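PDB 3A2Q: 6-aminohexanoate-cyclic-dimer hydrolase from Arthrobacter sp., which hydrolyses the cyclic dimer of 6-aminohexanoate, a by-product of nylon-6 manufacture, opening one of its amide bonds to give the linear dimer. Local coordinates for residues 382-387 and 426-431; 177-182 and 435-440; 399-404 and 413-418; 125-130 and 420-425. The protein carries 1 engineered substitution. All coordinates share one frame; numbering follows the deposited sequence.

Contact 1: 382-387 and 426-431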
loop_
_atom_site.group_PDB
_atom_site.type_symbol
_atom_site.label_atom_id
_atom_site.label_comp_id
_atom_site.label_asym_id
_atom_site.label_seq_id
_atom_site.Cartn_x
_atom_site.Cartn_y
_atom_site.Cartn_z
ATOM N N ASP A 382 10.316 -16.146 13.901
ATOM C CA ASP A 382 9.891 -16.253 12.508
ATOM C C ASP A 382 8.917 -15.162 12.077
ATOM O O ASP A 382 9.044 -14.603 10.987
ATOM C CB ASP A 382 9.210 -17.601 12.264
ATOM C CG ASP A 382 10.151 -18.768 12.433
ATOM O OD1 ASP A 382 11.113 -18.865 11.643
ATOM O OD2 ASP A 382 9.922 -19.585 13.354
ATOM N N LEU A 383 7.946 -14.869 12.936
ATOM C CA LEU A 383 6.914 -13.883 12.612
ATOM C C LEU A 383 6.510 -12.996 13.775
ATOM O O LEU A 383 6.541 -13.412 14.937
ATOM C CB LEU A 383 5.646 -14.589 12.133
ATOM C CG LEU A 383 5.647 -15.505 10.909
ATOM C CD1 LEU A 383 4.318 -16.250 10.843
ATOM C CD2 LEU A 383 5.857 -14.694 9.657
ATOM N N LEU A 384 6.108 -11.774 13.439
ATOM C CA LEU A 384 5.622 -10.819 14.425
ATOM C C LEU A 384 4.182 -10.543 14.012
ATOM O O LEU A 384 3.907 -10.328 12.832
ATOM C CB LEU A 384 6.416 -9.505 14.378
ATOM C CG LEU A 384 5.883 -8.416 15.321
ATOM C CD1 LEU A 384 6.185 -8.797 16.764
ATOM C CD2 LEU A 384 6.523 -7.068 15.000
ATOM N N ILE A 385 3.270 -10.594 14.978
ATOM C CA ILE A 385 1.861 -10.314 14.740
ATOM C C ILE A 385 1.556 -9.041 15.521
ATOM O O ILE A 385 1.860 -8.948 16.710
ATOM C CB ILE A 385 0.933 -11.429 15.296
ATOM C CG1 ILE A 385 1.434 -12.807 14.872
ATOM C CG2 ILE A 385 -0.492 -11.210 14.794
ATOM C CD1 ILE A 385 1.526 -12.999 13.385
ATOM N N LEU A 386 0.969 -8.055 14.851
ATOM C CA LEU A 386 0.619 -6.810 15.515
ATOM C C LEU A 386 -0.454 -6.103 14.701
ATOM O O LEU A 386 -0.638 -6.398 13.521
ATOM C CB LEU A 386 1.849 -5.905 15.652
ATOM C CG LEU A 386 2.430 -5.257 14.387
ATOM C CD1 LEU A 386 3.484 -4.239 14.794
ATOM C CD2 LEU A 386 3.030 -6.309 13.466
ATOM N N PRO A 387 -1.201 -5.177 15.331
ATOM C CA PRO A 387 -2.246 -4.461 14.588
ATOM C C PRO A 387 -1.602 -3.692 13.441
ATOM O O PRO A 387 -0.456 -3.268 13.559
ATOM C CB PRO A 387 -2.841 -3.519 15.640
ATOM C CG PRO A 387 -2.554 -4.215 16.941
ATOM C CD PRO A 387 -1.173 -4.775 16.746
ATOM N N VAL A 426 5.549 1.847 9.620
ATOM C CA VAL A 426 6.798 2.459 9.177
ATOM C C VAL A 426 8.104 1.747 9.570
ATOM O O VAL A 426 9.078 1.787 8.815
ATOM C CB VAL A 426 6.855 3.958 9.601
ATOM C CG1 VAL A 426 7.110 4.088 11.080
ATOM C CG2 VAL A 426 7.916 4.681 8.799
ATOM N N PRO A 427 8.148 1.070 10.734
ATOM C CA PRO A 427 9.413 0.406 11.065
ATOM C C PRO A 427 9.854 -0.605 10.004
ATOM O O PRO A 427 11.045 -0.820 9.797
ATOM C CB PRO A 427 9.113 -0.277 12.400
ATOM C CG PRO A 427 8.016 0.539 12.982
ATOM C CD PRO A 427 7.147 0.841 11.789
ATOM N N PHE A 428 8.890 -1.221 9.327
ATOM C CA PHE A 428 9.208 -2.231 8.330
ATOM C C PHE A 428 9.540 -1.685 6.953
ATOM O O PHE A 428 10.025 -2.419 6.092
ATOM C CB PHE A 428 8.081 -3.261 8.327
ATOM C CG PHE A 428 7.791 -3.769 9.705
ATOM C CD1 PHE A 428 8.756 -4.513 10.389
ATOM C CD2 PHE A 428 6.661 -3.346 10.396
ATOM C CE1 PHE A 428 8.607 -4.814 11.740
ATOM C CE2 PHE A 428 6.503 -3.642 11.751
ATOM C CZ PHE A 428 7.480 -4.376 12.425
ATOM N N ASN A 429 9.283 -0.396 6.744
ATOM C CA ASN A 429 9.677 0.235 5.492
ATOM C C ASN A 429 11.171 0.451 5.687
ATOM O O ASN A 429 11.953 0.352 4.751
ATOM C CB ASN A 429 9.024 1.608 5.300
ATOM C CG ASN A 429 7.569 1.512 4.957
ATOM O OD1 ASN A 429 6.712 1.545 5.836
ATOM N ND2 ASN A 429 7.275 1.372 3.668
ATOM N N VAL A 430 11.565 0.754 6.923
ATOM C CA VAL A 430 12.980 0.971 7.208
ATOM C C VAL A 430 13.774 -0.331 7.163
ATOM O O VAL A 430 14.867 -0.362 6.611
ATOM C CB VAL A 430 13.191 1.653 8.573
ATOM C CG1 VAL A 430 14.681 1.743 8.887
ATOM C CG2 VAL A 430 12.581 3.047 8.544
ATOM N N SER A 431 13.230 -1.410 7.727
ATOM C CA SER A 431 13.944 -2.685 7.716
ATOM C C SER A 431 13.841 -3.384 6.363
ATOM O O SER A 431 14.702 -4.189 6.014
ATOM C CB SER A 431 13.407 -3.623 8.804
ATOM O OG SER A 431 12.119 -4.091 8.465
#

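Contact 2: 177-182 and 435-440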
loop_
_atom_site.group_PDB
_atom_site.type_symbol
_atom_site.label_atom_id
_atom_site.label_comp_id
_atom_site.label_asym_id
_atom_site.label_seq_id
_atom_site.Cartn_x
_atom_site.Cartn_y
_atom_site.Cartn_z
ATOM N N ILE A 177 -1.794 0.464 5.331
ATOM C CA ILE A 177 -2.765 1.308 6.029
ATOM C C ILE A 177 -4.118 1.327 5.309
ATOM O O ILE A 177 -5.149 1.035 5.916
ATOM C CB ILE A 177 -2.205 2.747 6.225
ATOM C CG1 ILE A 177 -1.005 2.686 7.178
ATOM C CG2 ILE A 177 -3.278 3.661 6.816
ATOM C CD1 ILE A 177 -0.180 3.951 7.271
ATOM N N PRO A 178 -4.139 1.668 4.007
ATOM C CA PRO A 178 -5.423 1.681 3.298
ATOM C C PRO A 178 -6.093 0.307 3.317
ATOM O O PRO A 178 -7.316 0.213 3.323
ATOM C CB PRO A 178 -5.041 2.117 1.884
ATOM C CG PRO A 178 -3.799 2.932 2.096
ATOM C CD PRO A 178 -3.053 2.158 3.144
ATOM N N ALA A 179 -5.289 -0.757 3.310
ATOM C CA ALA A 179 -5.831 -2.112 3.341
ATOM C C ALA A 179 -6.518 -2.350 4.682
ATOM O O ALA A 179 -7.624 -2.876 4.733
ATOM C CB ALA A 179 -4.711 -3.150 3.135
ATOM N N SER A 180 -5.855 -1.962 5.766
ATOM C CA SER A 180 -6.420 -2.128 7.103
ATOM C C SER A 180 -7.735 -1.350 7.226
ATOM O O SER A 180 -8.764 -1.882 7.654
ATOM C CB SER A 180 -5.427 -1.615 8.153
ATOM O OG SER A 180 -5.981 -1.663 9.464
ATOM N N VAL A 181 -7.682 -0.083 6.832
ATOM C CA VAL A 181 -8.834 0.814 6.905
ATOM C C VAL A 181 -9.997 0.433 5.992
ATOM O O VAL A 181 -11.156 0.684 6.330
ATOM C CB VAL A 181 -8.388 2.263 6.586
ATOM C CG1 VAL A 181 -9.603 3.189 6.439
ATOM C CG2 VAL A 181 -7.456 2.754 7.672
ATOM N N CYS A 182 -9.693 -0.185 4.849
ATOM C CA CYS A 182 -10.725 -0.569 3.889
ATOM C C CYS A 182 -11.111 -2.044 3.870
ATOM O O CYS A 182 -11.909 -2.466 3.036
ATOM C CB CYS A 182 -10.315 -0.135 2.482
ATOM S SG CYS A 182 -10.188 1.662 2.312
ATOM N N ALA A 435 5.684 -7.392 4.851
ATOM C CA ALA A 435 4.646 -7.221 5.863
ATOM C C ALA A 435 3.298 -7.141 5.185
ATOM O O ALA A 435 3.112 -6.375 4.237
ATOM C CB ALA A 435 4.904 -5.947 6.670
ATOM N N ILE A 436 2.348 -7.920 5.680
ATOM C CA ILE A 436 1.028 -7.950 5.076
ATOM C C ILE A 436 -0.069 -7.612 6.077
ATOM O O ILE A 436 0.022 -7.957 7.257
ATOM C CB ILE A 436 0.765 -9.355 4.460
ATOM C CG1 ILE A 436 -0.479 -9.340 3.573
ATOM C CG2 ILE A 436 0.605 -10.388 5.576
ATOM C CD1 ILE A 436 -0.622 -10.596 2.735
ATOM N N SER A 437 -1.089 -6.897 5.609
ATOM C CA SER A 437 -2.225 -6.562 6.462
ATOM C C SER A 437 -3.385 -7.436 5.992
ATOM O O SER A 437 -3.704 -7.446 4.806
ATOM C CB SER A 437 -2.613 -5.090 6.313
ATOM O OG SER A 437 -3.701 -4.780 7.169
ATOM N N LEU A 438 -3.992 -8.172 6.921
ATOM C CA LEU A 438 -5.121 -9.048 6.619
ATOM C C LEU A 438 -6.364 -8.453 7.276
ATOM O O LEU A 438 -6.315 -8.044 8.433
ATOM C CB LEU A 438 -4.865 -10.452 7.179
ATOM C CG LEU A 438 -3.590 -11.142 6.680
ATOM C CD1 LEU A 438 -3.453 -12.515 7.346
ATOM C CD2 LEU A 438 -3.645 -11.283 5.169
ATOM N N PRO A 439 -7.495 -8.411 6.548
ATOM C CA PRO A 439 -8.755 -7.852 7.066
ATOM C C PRO A 439 -9.492 -8.791 8.021
ATOM O O PRO A 439 -10.618 -9.223 7.752
ATOM C CB PRO A 439 -9.548 -7.577 5.796
ATOM C CG PRO A 439 -9.123 -8.699 4.904
ATOM C CD PRO A 439 -7.629 -8.789 5.128
ATOM N N ILE A 440 -8.851 -9.081 9.147
ATOM C CA ILE A 440 -9.391 -9.995 10.148
ATOM C C ILE A 440 -10.334 -9.387 11.181
ATOM O O ILE A 440 -11.207 -10.079 11.710
ATOM C CB ILE A 440 -8.229 -10.700 10.890
ATOM C CG1 ILE A 440 -7.469 -11.599 9.914
ATOM C CG2 ILE A 440 -8.751 -11.499 12.073
ATOM C CD1 ILE A 440 -6.199 -12.204 10.509
HETATM O O HOH W 1 -6.317 -5.601 6.242
#

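Contact 3: 399-404 and 413-418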
loop_
_atom_site.group_PDB
_atom_site.type_symbol
_atom_site.label_atom_id
_atom_site.label_comp_id
_atom_site.label_asym_id
_atom_site.label_seq_id
_atom_site.Cartn_x
_atom_site.Cartn_y
_atom_site.Cartn_z
ATOM N N LEU A 399 -7.495 14.496 9.394
ATOM C CA LEU A 399 -6.041 14.537 9.258
ATOM C C LEU A 399 -5.457 15.655 8.387
ATOM O O LEU A 399 -4.239 15.854 8.367
ATOM C CB LEU A 399 -5.521 13.174 8.777
ATOM C CG LEU A 399 -5.812 11.978 9.699
ATOM C CD1 LEU A 399 -4.998 10.761 9.245
ATOM C CD2 LEU A 399 -5.454 12.328 11.134
ATOM N N MET A 400 -6.309 16.385 7.673
ATOM C CA MET A 400 -5.830 17.482 6.834
ATOM C C MET A 400 -5.748 18.751 7.677
ATOM O O MET A 400 -6.757 19.254 8.165
ATOM C CB MET A 400 -6.761 17.698 5.640
ATOM C CG MET A 400 -6.765 16.547 4.641
ATOM S SD MET A 400 -5.121 16.170 3.976
ATOM C CE MET A 400 -4.985 17.397 2.661
ATOM N N LEU A 401 -4.531 19.255 7.852
ATOM C CA LEU A 401 -4.291 20.448 8.657
ATOM C C LEU A 401 -4.468 21.753 7.886
ATOM O O LEU A 401 -4.033 21.878 6.741
ATOM C CB LEU A 401 -2.879 20.389 9.239
ATOM C CG LEU A 401 -2.548 19.120 10.029
ATOM C CD1 LEU A 401 -1.062 19.075 10.317
ATOM C CD2 LEU A 401 -3.357 19.083 11.313
ATOM N N ALA A 402 -5.102 22.728 8.529
ATOM C CA ALA A 402 -5.340 24.029 7.915
ATOM C C ALA A 402 -4.030 24.748 7.644
ATOM O O ALA A 402 -3.142 24.769 8.488
ATOM C CB ALA A 402 -6.215 24.880 8.823
ATOM N N LYS A 403 -3.920 25.337 6.461
ATOM C CA LYS A 403 -2.725 26.069 6.069
ATOM C C LYS A 403 -2.163 26.929 7.200
ATOM O O LYS A 403 -0.970 27.237 7.222
ATOM C CB LYS A 403 -3.041 26.922 4.833
ATOM C CG LYS A 403 -2.357 28.268 4.758
ATOM C CD LYS A 403 -3.132 29.286 5.564
ATOM C CE LYS A 403 -2.514 30.662 5.472
ATOM N NZ LYS A 403 -3.379 31.648 6.184
ATOM N N GLY A 404 -3.015 27.313 8.144
ATOM C CA GLY A 404 -2.538 28.142 9.234
ATOM C C GLY A 404 -1.729 27.352 10.238
ATOM O O GLY A 404 -0.773 27.854 10.839
ATOM N N ALA A 413 2.408 14.061 8.396
ATOM C CA ALA A 413 1.962 12.685 8.577
ATOM C C ALA A 413 2.621 12.028 9.785
ATOM O O ALA A 413 2.199 10.958 10.222
ATOM C CB ALA A 413 2.252 11.873 7.317
ATOM N N PHE A 414 3.653 12.666 10.325
ATOM C CA PHE A 414 4.361 12.120 11.477
ATOM C C PHE A 414 3.949 12.751 12.803
ATOM O O PHE A 414 4.644 12.594 13.800
ATOM C CB PHE A 414 5.876 12.277 11.306
ATOM C CG PHE A 414 6.445 11.522 10.130
ATOM C CD1 PHE A 414 5.723 10.504 9.516
ATOM C CD2 PHE A 414 7.723 11.810 9.660
ATOM C CE1 PHE A 414 6.264 9.784 8.454
ATOM C CE2 PHE A 414 8.274 11.089 8.593
ATOM C CZ PHE A 414 7.541 10.076 7.993
ATOM N N ILE A 415 2.825 13.461 12.822
ATOM C CA ILE A 415 2.370 14.088 14.059
ATOM C C ILE A 415 1.012 13.578 14.529
ATOM O O ILE A 415 0.185 13.145 13.727
ATOM C CB ILE A 415 2.292 15.629 13.920
ATOM C CG1 ILE A 415 1.275 16.006 12.842
ATOM C CG2 ILE A 415 3.668 16.189 13.587
ATOM C CD1 ILE A 415 1.094 17.497 12.664
ATOM N N SER A 416 0.817 13.631 15.846
ATOM C CA SER A 416 -0.406 13.215 16.532
ATOM C C SER A 416 -1.339 12.218 15.835
ATOM O O SER A 416 -1.070 11.012 15.800
ATOM C CB SER A 416 -1.213 14.458 16.924
ATOM O OG SER A 416 -1.588 15.209 15.778
ATOM N N GLY A 417 -2.445 12.742 15.307
ATOM C CA GLY A 417 -3.450 11.929 14.643
ATOM C C GLY A 417 -2.992 11.079 13.475
ATOM O O GLY A 417 -3.528 9.996 13.259
ATOM N N SER A 418 -2.020 11.571 12.711
ATOM C CA SER A 418 -1.502 10.817 11.577
ATOM C C SER A 418 -0.464 9.814 12.060
ATOM O O SER A 418 -0.370 8.706 11.535
ATOM C CB SER A 418 -0.859 11.754 10.543
ATOM O OG SER A 418 -1.828 12.540 9.871
#

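Contact 4: 125-130 and 420-425. With ACA (6-aminohexanoic acid), chain B; ACA (6-aminohexanoic acid), chain C.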
loop_
_atom_site.group_PDB
_atom_site.type_symbol
_atom_site.label_atom_id
_atom_site.label_comp_id
_atom_site.label_asym_id
_atom_site.label_seq_id
_atom_site.Cartn_x
_atom_site.Cartn_y
_atom_site.Cartn_z
ATOM N N ASN A 125 2.050 12.271 0.159
ATOM C CA ASN A 125 2.527 12.856 1.401
ATOM C C ASN A 125 1.588 12.840 2.613
ATOM O O ASN A 125 1.756 13.646 3.525
ATOM C CB ASN A 125 2.984 14.294 1.141
ATOM C CG ASN A 125 4.009 14.769 2.151
ATOM O OD1 ASN A 125 3.951 15.904 2.626
ATOM N ND2 ASN A 125 4.962 13.902 2.480
ATOM N N GLN A 126 0.617 11.932 2.642
ATOM C CA GLN A 126 -0.301 11.856 3.785
ATOM C C GLN A 126 -0.771 10.425 3.997
ATOM O O GLN A 126 -0.627 9.590 3.106
ATOM C CB GLN A 126 -1.542 12.733 3.555
ATOM C CG GLN A 126 -1.303 14.238 3.392
ATOM C CD GLN A 126 -0.716 14.900 4.629
ATOM O OE1 GLN A 126 -0.946 14.459 5.754
ATOM N NE2 GLN A 126 0.033 15.978 4.424
ATOM N N VAL A 127 -1.324 10.141 5.178
ATOM C CA VAL A 127 -1.857 8.811 5.460
ATOM C C VAL A 127 -3.386 8.809 5.386
ATOM O O VAL A 127 -4.073 7.991 6.002
ATOM C CB VAL A 127 -1.379 8.244 6.821
ATOM C CG1 VAL A 127 0.036 7.705 6.674
ATOM C CG2 VAL A 127 -1.443 9.309 7.902
ATOM N N THR A 128 -3.909 9.769 4.636
ATOM C CA THR A 128 -5.333 9.848 4.355
ATOM C C THR A 128 -5.313 10.257 2.889
ATOM O O THR A 128 -4.284 10.721 2.401
ATOM C CB THR A 128 -6.080 10.904 5.189
ATOM O OG1 THR A 128 -7.484 10.755 4.946
ATOM C CG2 THR A 128 -5.659 12.315 4.805
ATOM N N THR A 129 -6.425 10.083 2.187
ATOM C CA THR A 129 -6.467 10.403 0.761
ATOM C C THR A 129 -7.486 11.501 0.497
ATOM O O THR A 129 -8.601 11.233 0.056
ATOM C CB THR A 129 -6.818 9.136 -0.055
ATOM O OG1 THR A 129 -5.887 8.096 0.272
ATOM C CG2 THR A 129 -6.740 9.402 -1.548
ATOM N N GLU A 130 -7.082 12.736 0.778
ATOM C CA GLU A 130 -7.941 13.906 0.605
ATOM C C GLU A 130 -7.150 15.047 -0.042
ATOM O O GLU A 130 -6.978 16.118 0.545
ATOM C CB GLU A 130 -8.479 14.337 1.974
ATOM C CG GLU A 130 -9.316 13.254 2.659
ATOM C CD GLU A 130 -9.508 13.497 4.143
ATOM O OE1 GLU A 130 -9.869 14.630 4.523
ATOM O OE2 GLU A 130 -9.305 12.550 4.933
ATOM N N GLN A 420 -0.409 7.951 14.614
ATOM C CA GLN A 420 -1.020 6.691 15.031
ATOM C C GLN A 420 -1.452 5.781 13.883
ATOM O O GLN A 420 -1.653 4.585 14.082
ATOM C CB GLN A 420 -2.203 6.941 15.967
ATOM C CG GLN A 420 -1.781 7.402 17.351
ATOM C CD GLN A 420 -2.852 7.144 18.406
ATOM O OE1 GLN A 420 -3.424 8.077 18.973
ATOM N NE2 GLN A 420 -3.124 5.867 18.673
ATOM N N MET A 421 -1.595 6.338 12.687
ATOM C CA MET A 421 -1.977 5.531 11.538
ATOM C C MET A 421 -0.777 4.727 11.027
ATOM O O MET A 421 -0.930 3.594 10.574
ATOM C CB MET A 421 -2.477 6.418 10.397
ATOM C CG MET A 421 -3.718 7.238 10.700
ATOM S SD MET A 421 -5.146 6.221 11.032
ATOM C CE MET A 421 -5.567 5.681 9.371
ATOM N N LEU A 422 0.416 5.312 11.112
ATOM C CA LEU A 422 1.616 4.658 10.588
ATOM C C LEU A 422 2.690 4.183 11.570
ATOM O O LEU A 422 3.709 3.638 11.144
ATOM C CB LEU A 422 2.264 5.578 9.538
ATOM C CG LEU A 422 2.592 7.021 9.951
ATOM C CD1 LEU A 422 3.744 7.035 10.945
ATOM C CD2 LEU A 422 2.971 7.845 8.716
ATOM N N ALA A 423 2.473 4.364 12.870
ATOM C CA ALA A 423 3.479 3.961 13.855
ATOM C C ALA A 423 3.861 2.478 13.824
ATOM O O ALA A 423 5.016 2.135 14.071
ATOM C CB ALA A 423 3.025 4.354 15.261
ATOM N N PHE A 424 2.902 1.603 13.531
ATOM C CA PHE A 424 3.181 0.164 13.480
ATOM C C PHE A 424 3.540 -0.355 12.079
ATOM O O PHE A 424 3.819 -1.546 11.907
ATOM C CB PHE A 424 1.983 -0.627 14.012
ATOM C CG PHE A 424 1.888 -0.677 15.517
ATOM C CD1 PHE A 424 2.590 0.226 16.315
ATOM C CD2 PHE A 424 1.058 -1.606 16.135
ATOM C CE1 PHE A 424 2.463 0.204 17.705
ATOM C CE2 PHE A 424 0.926 -1.638 17.523
ATOM C CZ PHE A 424 1.630 -0.729 18.309
ATOM N N THR A 425 3.537 0.520 11.075
ATOM C CA THR A 425 3.880 0.078 9.727
ATOM C C THR A 425 5.235 0.608 9.259
ATOM O O THR A 425 5.995 -0.101 8.599
ATOM C CB THR A 425 2.808 0.499 8.687
ATOM O OG1 THR A 425 2.460 1.874 8.883
ATOM C CG2 THR A 425 1.558 -0.371 8.807
HETATM C C ACA B . 6.764 10.873 1.648
HETATM O O ACA B . 5.910 11.704 1.340
HETATM C C2 ACA B . 7.608 10.213 0.578
HETATM C C3 ACA B . 6.779 9.761 -0.612
HETATM C C4 ACA B . 6.284 8.338 -0.410
HETATM C C5 ACA B . 4.827 8.177 -0.802
HETATM C C6 ACA B . 4.215 6.943 -0.148
HETATM N N ACA B . 3.249 7.290 0.893
HETATM C C ACA C . 3.290 6.818 2.134
HETATM O O ACA C . 3.923 5.804 2.441
HETATM C C2 ACA C . 2.500 7.593 3.178
HETATM C C3 ACA C . 3.376 8.167 4.288
HETATM C C4 ACA C . 4.006 9.508 3.906
HETATM C C5 ACA C . 5.358 9.696 4.597
HETATM C C6 ACA C . 6.146 10.878 4.039
HETATM N N ACA C . 6.995 10.506 2.906
#

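Contact 1: 382-387 and 426-431
L384 and L386, two leucines on the same face of strand 383-387, meet the ring of F428 from the short helix 427-431. The strand belongs to the large mixed sheet at the core of the amidase fold, where it runs between strands 448-455 and 259-262, and the helix packs over one face of that sheet. Everything across the interface is apolar and buried. The closer half is L384: its CD2 comes to 3.8 Å from F428 CZ, and the two side chains cross at about a right angle. The leucine reaches out because its CG lies opposite the backbone N (chi1 176°). L386 is the looser half, with CD1 at 4.3 Å from F428 CE2, near the plane of the ring and at its edge. No solvent-facing side exists among the touching residues; only at the start of the strand segment, at D382, does the chain become partly exposed, well away from the helix. The backbones stay apart, the CA atoms of L384 and F428 being 11.1 Å from each other, and long side chains bridge the distance. W377 of helix 356-378 touches both L384 and F428, and V454 of strand 448-455 also lies against the phenylalanine. On the helix side, the pyrrolidine of P427 covers one face of the ring, its CB sitting 4.2 Å above the plane of the F428 ring, over the centre.

Contact 2: 177-182 and 435-440
This is a small buried helix-on-sheet contact near the centre of the molecule, in which A179 and S180 of helix 176-182 lie against S437 of strand 435-442. The pieces that meet are short, and that lets the backbones come close: the CA atoms of S180 and S437 are 6.1 Å apart. S437 carries most of the contact on the strand side. Its OG stands 3.7 Å from S180 CB, a packing contact, while its CB faces A179 CB at 4.3 Å. The strand sits between 185-188 and 448-455 in the mixed sheet of the amidase fold, and the helix follows shortly after A174, an engineered residue at the position that, by similarity, would carry the acyl-ester intermediate. Both serine hydroxyls turn to partners other than each other. S180 OG is hydrogen-bonded to G450 N on the neighbouring strand, and S437 OG, set opposite its own backbone N (chi1 -179°), pairs with T388 OG1. A water joins helix and strand: it is hydrogen-bonded to S437 OG at 2.9 Å, and only weakly to A179 O at 3.4 Å.

Contact 3: 399-404 and 413-418
L399 and L401, on an irregular stretch after strand 383-387, pack against residues 413-418, where the chain runs past F414, which lines the substrate pocket, and enters helix 416-422. Two kinds of contact carry the pairing. The first is purely apolar: L401 and I415 reach out tip to tip, with L401 CD1 at 3.6 Å from I415 CD1, in a partly exposed spot. I415 gets there with CG1 between its backbone N and carbonyl carbon (chi1 62°). The second sets aliphatic carbon against backbone and hydroxyl. L399 lies against G417 and S418, with CD2 3.6 Å from G417 C and CD1 3.7 Å from S418 OG. The glycine is part of the fit, since a CB at that position would come within 3.2 Å of L399 CD2. The carbonyl of G417 is meanwhile hydrogen-bonded to R391. Replacing L399 by an alanine would probably open a gap over G417 and S418 and take away the packing that M421 of the same helix receives from this leucine. With no polar pairing between the two segments, the fit rests on van der Waals packing and shape, buried at L399 and more open at L401 and I415.

Contact 4: 125-130 and 420-425
The loop 125-130 passes the end of helix 416-422 with the CA atoms of V127 and M421 6.9 Å apart, close enough for a valine to reach the helix. V127 makes the whole contact from its side, one methyl to each partner. CG1 meets L422 CD2 at 3.6 Å, the two side chains crossing at about a right angle, while CG2 lies 4.0 Å from M421 CB. L422 turns its CG between its backbone N and carbonyl carbon (chi1 54°), and this brings its methyl over to the valine. CG1 of V127 is also 4.1 Å from C3 of the chain C 6-aminohexanoic acid unit, so the same methyl faces both helix and substrate. A glycine in place of V127 would probably leave M421 and L422 without their partner on the loop and remove part of the wall beside the ligand. Either side of the valine the loop is held by polar bonds. N125 ND2 donates to O of the chain B unit at 2.7 Å, with an N-H...O angle of 148°, and also to Q411 OE1. T128 OG1 donates to E130 OE2 at 2.6 Å, meeting the carboxylate on its anti side, 29° out of its plane. I177 of helix 176-182 packs on both V127 and L422. The bound units, which are also hydrogen-bonded to S150, A171 and A172, mark this as the substrate pocket of an amidase-signature enzyme, with S150, by similarity part of the charge relay, and A174, an engineered residue at the position that, by similarity, would form the acyl-ester intermediate, close by.

In the fold
From the N terminus, the loop 125-130 comes first and is joined to 420-425 some 290 residues later, closing contact 4. Before that loop shuts, helix 176-182 opens contact 2, closed by strand 435-442, so contacts 2 and 4 cross; I177 touches V127, M421 and L422 where they meet. Strand 383-387 then opens contact 1, which is nested in contact 2 and crosses contact 4, with F424 packed on L386 and P387. Contact 3 is the shortest loop and is nested in all the others; S418 reaches V127 of contact 4. Contacts 1 and 2 tie helices to the central sheet, whereas 3 and 4 pack helix 416-422 against loops around the substrate pocket.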